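Local coordinates for D-isomer specific 2-hydroxyacid dehydrogenase family protein (PDB 3HG7), which probably acts as an NAD-dependent oxidoreductase of the D-2-hydroxyacid dehydrogenase family, its exact substrate being unidentified, at residues 15-18 / 19-23; 282-286 / 287-291. The protein carries 1 engineered substitution. One frame throughout, in Å; residues are numbered along the deposited sequence. Where two conformers were deposited one is given.

Contact 1: 15-18 / 19-23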
loop_
_atom_site.group_PDB
_atom_site.type_symbol
_atom_site.label_atom_id
_atom_site.label_comp_id
_atom_site.label_asym_id
_atom_site.label_seq_id
_atom_site.Cartn_x
_atom_site.Cartn_y
_atom_site.Cartn_z
ATOM N N ASN A 15 -0.630 15.912 -12.271
ATOM C CA ASN A 15 0.175 17.037 -12.767
ATOM C C ASN A 15 -0.354 18.431 -12.419
ATOM O O ASN A 15 0.420 19.317 -12.064
ATOM C CB ASN A 15 0.298 16.969 -14.292
ATOM C CG ASN A 15 1.472 16.120 -14.759
ATOM O OD1 ASN A 15 2.293 15.677 -13.961
ATOM N ND2 ASN A 15 1.552 15.887 -16.072
ATOM N N ALA A 16 -1.653 18.652 -12.610
ATOM C CA ALA A 16 -2.203 19.972 -12.394
ATOM C C ALA A 16 -1.999 20.407 -10.928
ATOM O O ALA A 16 -1.565 21.537 -10.663
ATOM C CB ALA A 16 -3.688 20.029 -12.818
ATOM N N HIS A 17 -2.260 19.480 -10.009
ATOM C CA HIS A 17 -2.090 19.711 -8.579
ATOM C C HIS A 17 -0.591 19.893 -8.274
ATOM O O HIS A 17 -0.200 20.855 -7.619
ATOM C CB HIS A 17 -2.673 18.535 -7.788
ATOM C CG HIS A 17 -3.032 18.858 -6.366
ATOM N ND1 HIS A 17 -3.886 18.074 -5.611
ATOM C CD2 HIS A 17 -2.672 19.894 -5.570
ATOM C CE1 HIS A 17 -4.008 18.602 -4.403
ATOM N NE2 HIS A 17 -3.283 19.711 -4.356
ATOM N N TYR A 18 0.247 18.989 -8.767
ATOM C CA TYR A 18 1.709 19.145 -8.530
ATOM C C TYR A 18 2.267 20.469 -9.041
ATOM O O TYR A 18 3.125 21.104 -8.384
ATOM C CB TYR A 18 2.504 17.955 -9.105
ATOM C CG TYR A 18 2.328 16.725 -8.254
ATOM C CD1 TYR A 18 2.677 16.749 -6.890
ATOM C CD2 TYR A 18 1.833 15.536 -8.793
ATOM C CE1 TYR A 18 2.473 15.628 -6.078
ATOM C CE2 TYR A 18 1.652 14.417 -8.007
ATOM C CZ TYR A 18 1.978 14.464 -6.645
ATOM O OH TYR A 18 1.812 13.348 -5.830
ATOM N N GLU A 19 1.837 20.868 -10.237
ATOM C CA GLU A 19 2.346 22.112 -10.835
ATOM C C GLU A 19 1.987 23.326 -9.980
ATOM O O GLU A 19 2.835 24.204 -9.774
ATOM C CB GLU A 19 1.830 22.281 -12.269
ATOM C CG GLU A 19 2.295 23.542 -12.975
ATOM C CD GLU A 19 1.846 23.592 -14.423
ATOM O OE1 GLU A 19 0.632 23.513 -14.663
ATOM O OE2 GLU A 19 2.714 23.712 -15.312
ATOM N N ARG A 20 0.735 23.362 -9.516
ATOM C CA ARG A 20 0.264 24.424 -8.630
ATOM C C ARG A 20 1.102 24.440 -7.356
ATOM O O ARG A 20 1.607 25.484 -6.971
ATOM C CB ARG A 20 -1.221 24.250 -8.286
ATOM C CG ARG A 20 -1.727 25.146 -7.158
ATOM C CD ARG A 20 -3.247 25.233 -7.128
ATOM N NE ARG A 20 -3.881 23.946 -6.881
ATOM C CZ ARG A 20 -3.814 23.278 -5.735
ATOM N NH1 ARG A 20 -3.111 23.754 -4.717
ATOM N NH2 ARG A 20 -4.445 22.121 -5.617
ATOM N N LEU A 21 1.266 23.287 -6.727
ATOM C CA LEU A 21 1.981 23.203 -5.450
ATOM C C LEU A 21 3.450 23.592 -5.562
ATOM O O LEU A 21 3.992 24.350 -4.724
ATOM C CB LEU A 21 1.873 21.791 -4.899
ATOM C CG LEU A 21 0.547 21.367 -4.260
ATOM C CD1 LEU A 21 0.502 19.875 -4.129
ATOM C CD2 LEU A 21 0.414 22.079 -2.890
ATOM N N LEU A 22 4.092 23.060 -6.591
ATOM C CA LEU A 22 5.506 23.352 -6.857
ATOM C C LEU A 22 5.792 24.791 -7.283
ATOM O O LEU A 22 6.861 25.329 -6.972
ATOM C CB LEU A 22 6.062 22.356 -7.875
ATOM C CG LEU A 22 6.858 21.156 -7.348
ATOM C CD1 LEU A 22 6.605 20.775 -5.863
ATOM C CD2 LEU A 22 6.670 19.955 -8.243
ATOM N N LYS A 23 4.850 25.407 -7.998
ATOM C CA LYS A 23 4.950 26.824 -8.356
ATOM C C LYS A 23 4.772 27.714 -7.119
ATOM O O LYS A 23 5.316 28.820 -7.062
ATOM C CB LYS A 23 3.918 27.206 -9.421
ATOM C CG LYS A 23 4.372 26.969 -10.855
ATOM C CD LYS A 23 3.244 27.351 -11.818
ATOM C CE LYS A 23 3.652 27.189 -13.272
ATOM N NZ LYS A 23 2.565 27.669 -14.179
HETATM O O HOH W 1 -1.603 23.491 -12.428
#

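Contact 2: 282-286 / 287-291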
loop_
_atom_site.group_PDB
_atom_site.type_symbol
_atom_site.label_atom_id
_atom_site.label_comp_id
_atom_site.label_asym_id
_atom_site.label_seq_id
_atom_site.Cartn_x
_atom_site.Cartn_y
_atom_site.Cartn_z
ATOM N N ALA A 282 -4.637 3.457 0.249
ATOM C CA ALA A 282 -3.938 4.619 0.753
ATOM C C ALA A 282 -3.292 5.378 -0.397
ATOM O O ALA A 282 -2.162 5.100 -0.758
ATOM C CB ALA A 282 -2.892 4.201 1.802
ATOM N N TYR A 283 -4.065 6.300 -0.958
ATOM C CA TYR A 283 -3.695 7.136 -2.104
ATOM C C TYR A 283 -2.525 8.021 -1.755
ATOM O O TYR A 283 -2.358 8.385 -0.599
ATOM C CB TYR A 283 -4.898 8.016 -2.481
ATOM C CG TYR A 283 -4.698 8.697 -3.797
ATOM C CD1 TYR A 283 -4.410 10.068 -3.883
ATOM C CD2 TYR A 283 -4.766 7.958 -4.973
ATOM C CE1 TYR A 283 -4.187 10.680 -5.139
ATOM C CE2 TYR A 283 -4.543 8.553 -6.221
ATOM C CZ TYR A 283 -4.257 9.905 -6.294
ATOM O OH TYR A 283 -4.054 10.436 -7.552
ATOM N N SER A 284 -1.698 8.379 -2.756
ATOM C CA SER A 284 -0.592 9.314 -2.527
ATOM C C SER A 284 -1.140 10.697 -2.802
ATOM O O SER A 284 -1.265 11.101 -3.979
ATOM C CB SER A 284 0.560 9.061 -3.536
ATOM O OG SER A 284 1.258 7.853 -3.241
ATOM N N PHE A 285 -1.464 11.430 -1.750
ATOM C CA PHE A 285 -2.111 12.716 -1.905
ATOM C C PHE A 285 -1.081 13.764 -2.268
ATOM O O PHE A 285 0.004 13.782 -1.651
ATOM C CB PHE A 285 -2.886 13.078 -0.638
ATOM C CG PHE A 285 -4.215 12.365 -0.552
ATOM C CD1 PHE A 285 -5.376 12.960 -1.051
ATOM C CD2 PHE A 285 -4.292 11.068 -0.053
ATOM C CE1 PHE A 285 -6.590 12.274 -0.996
ATOM C CE2 PHE A 285 -5.518 10.386 -0.011
ATOM C CZ PHE A 285 -6.648 10.998 -0.474
ATOM N N PRO A 286 -1.379 14.621 -3.275
ATOM C CA PRO A 286 -0.290 15.457 -3.800
ATOM C C PRO A 286 0.275 16.415 -2.761
ATOM O O PRO A 286 1.481 16.632 -2.745
ATOM C CB PRO A 286 -0.947 16.225 -4.952
ATOM C CG PRO A 286 -2.039 15.307 -5.409
ATOM C CD PRO A 286 -2.567 14.636 -4.161
ATOM N N ASP A 287 -0.574 16.951 -1.880
ATOM C CA ASP A 287 -0.088 17.844 -0.825
ATOM C C ASP A 287 1.023 17.175 -0.017
ATOM O O ASP A 287 2.028 17.815 0.313
ATOM C CB ASP A 287 -1.229 18.327 0.092
ATOM C CG ASP A 287 -2.212 19.254 -0.626
ATOM O OD1 ASP A 287 -3.085 18.747 -1.361
ATOM O OD2 ASP A 287 -2.137 20.487 -0.445
ATOM N N ASP A 288 0.880 15.888 0.288
ATOM C CA ASP A 288 1.914 15.224 1.082
ATOM C C ASP A 288 3.116 14.776 0.269
ATOM O O ASP A 288 4.249 14.823 0.753
ATOM C CB ASP A 288 1.343 14.046 1.837
ATOM C CG ASP A 288 0.444 14.481 2.980
ATOM O OD1 ASP A 288 0.434 15.677 3.348
ATOM O OD2 ASP A 288 -0.241 13.622 3.525
ATOM N N VAL A 289 2.861 14.348 -0.961
ATOM C CA VAL A 289 3.949 13.939 -1.850
ATOM C C VAL A 289 4.802 15.175 -2.229
ATOM O O VAL A 289 6.020 15.086 -2.295
ATOM C CB VAL A 289 3.421 13.214 -3.120
ATOM C CG1 VAL A 289 4.576 12.886 -4.092
ATOM C CG2 VAL A 289 2.684 11.932 -2.760
ATOM N N ALA A 290 4.169 16.326 -2.456
ATOM C CA ALA A 290 4.921 17.528 -2.828
ATOM C C ALA A 290 5.846 17.961 -1.709
ATOM O O ALA A 290 6.951 18.449 -1.956
ATOM C CB ALA A 290 3.991 18.649 -3.206
ATOM N N GLN A 291 5.391 17.781 -0.468
ATOM C CA GLN A 291 6.191 18.059 0.706
ATOM C C GLN A 291 7.425 17.153 0.735
ATOM O O GLN A 291 8.519 17.624 1.033
ATOM C CB GLN A 291 5.322 17.864 1.968
ATOM C CG GLN A 291 5.922 18.380 3.267
ATOM C CD GLN A 291 4.981 18.180 4.473
ATOM O OE1 GLN A 291 5.311 18.576 5.596
ATOM N NE2 GLN A 291 3.817 17.581 4.239
#

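Contact 1: 15-18 / 19-23
Residues 15-18 and 19-23 are consecutive turns of one alpha helix, joined by four i to i+4 bonds that run from Glu-19 N to Asn-15 O through to Leu-22 N on Tyr-18 O. The bond from Leu-21 N to His-17 O is 3.0 Å long and nearly straight at the hydrogen (166°). On the His-17 side of the helix, the imidazole has swung anti to its own backbone N (chi1 -158°); it projects out from the helix and turns its CD2 corner to the following turn. This CD2 corner meets the CD1 methyl of Leu-21 at 3.5 Å, the two side chains crossing at a slant. Arg-20 is bent at chi3 and brings NH2 towards the same corner, but it was deposited in two conformers and its very close approach to the ring is doubtful. This helix is the crossover of a right-handed beta-alpha-beta unit between the parallel strands 6-11 and 30-34. Leu-22 faces that sheet, lying against Leu-8, Leu-10 and Ile-32, and its CB rests 3.2 Å from Tyr-18 O. Nearer the solvent, one water donates to Ala-16 O at 2.6 Å and to Glu-19 OE1 at 3.2 Å, so the Ala-16 carbonyl serves both the water and Arg-20 N. Glu-19 reaches the water with an extended chain, and the same OE1 forms a salt bridge to Arg-34. At the start of the helix, Asn-15 is held by Ser-12 N on its OD1 and by Asp-36 on its ND2.

Contact 2: 282-286 / 287-291
The rings of Tyr-283 and Phe-285 meet edge against face: Tyr-283 CD1 stands 3.8 Å above the Phe-285 plane, over its centre, while Phe-285 CD2 lies in the plane of the tyrosine ring at its edge. Tyr-283 OH is hydrogen-bonded to Asp-14. From these rings the chain runs into the helix, with Phe-285 at the N-cap position. The carbonyl of Phe-285 accepts Val-289 N at 3.0 Å and takes a second, weak bond from Asp-288 N. One residue on, Ala-290 N reaches Pro-286 O at 2.7 Å. Pro-286 has no N-H to give, which costs little in the first turn of a helix, where an N-H has no preceding carbonyl of the helix to meet. Beside the cap, with CG1 anti to the backbone N (chi1 176°), Val-289 has CG2 anti to its carbonyl carbon, where it touches Phe-285 O at 3.4 Å. The same CG2 lies 3.7 Å from Ser-284 CB. Ser-284 OG instead bonds to Thr-74 O. A loop leaving the edge strand 274-276 of the probable NAD-binding domain and entering a C-terminal helix packed on the other domain is the return crossing of the two-domain D-2-hydroxyacid dehydrogenase fold.

Overall arrangement
Contacts 1 and 2 are far apart in sequence but are neighbours in space, their centres about 12 Å apart, where the N-terminal end of helix 286-301 packs on helix 15-24. His-17 ND1 lies 3.3 Å from Pro-286 CG, and Tyr-18 OH comes within 3.2 Å of Val-289 CB, so the two aromatic side chains of contact 1 meet the first turn of helix 286-301. His-17 NE2 is also 3.2 Å from Asp-287 OD1, a packing approach. Through these contacts the start of helix 286-301 lies against helix 15-24, in the domain of strands 6-11 and 30-34; residues 282-286 lead there from strand 274-276 of the probable NAD-binding domain.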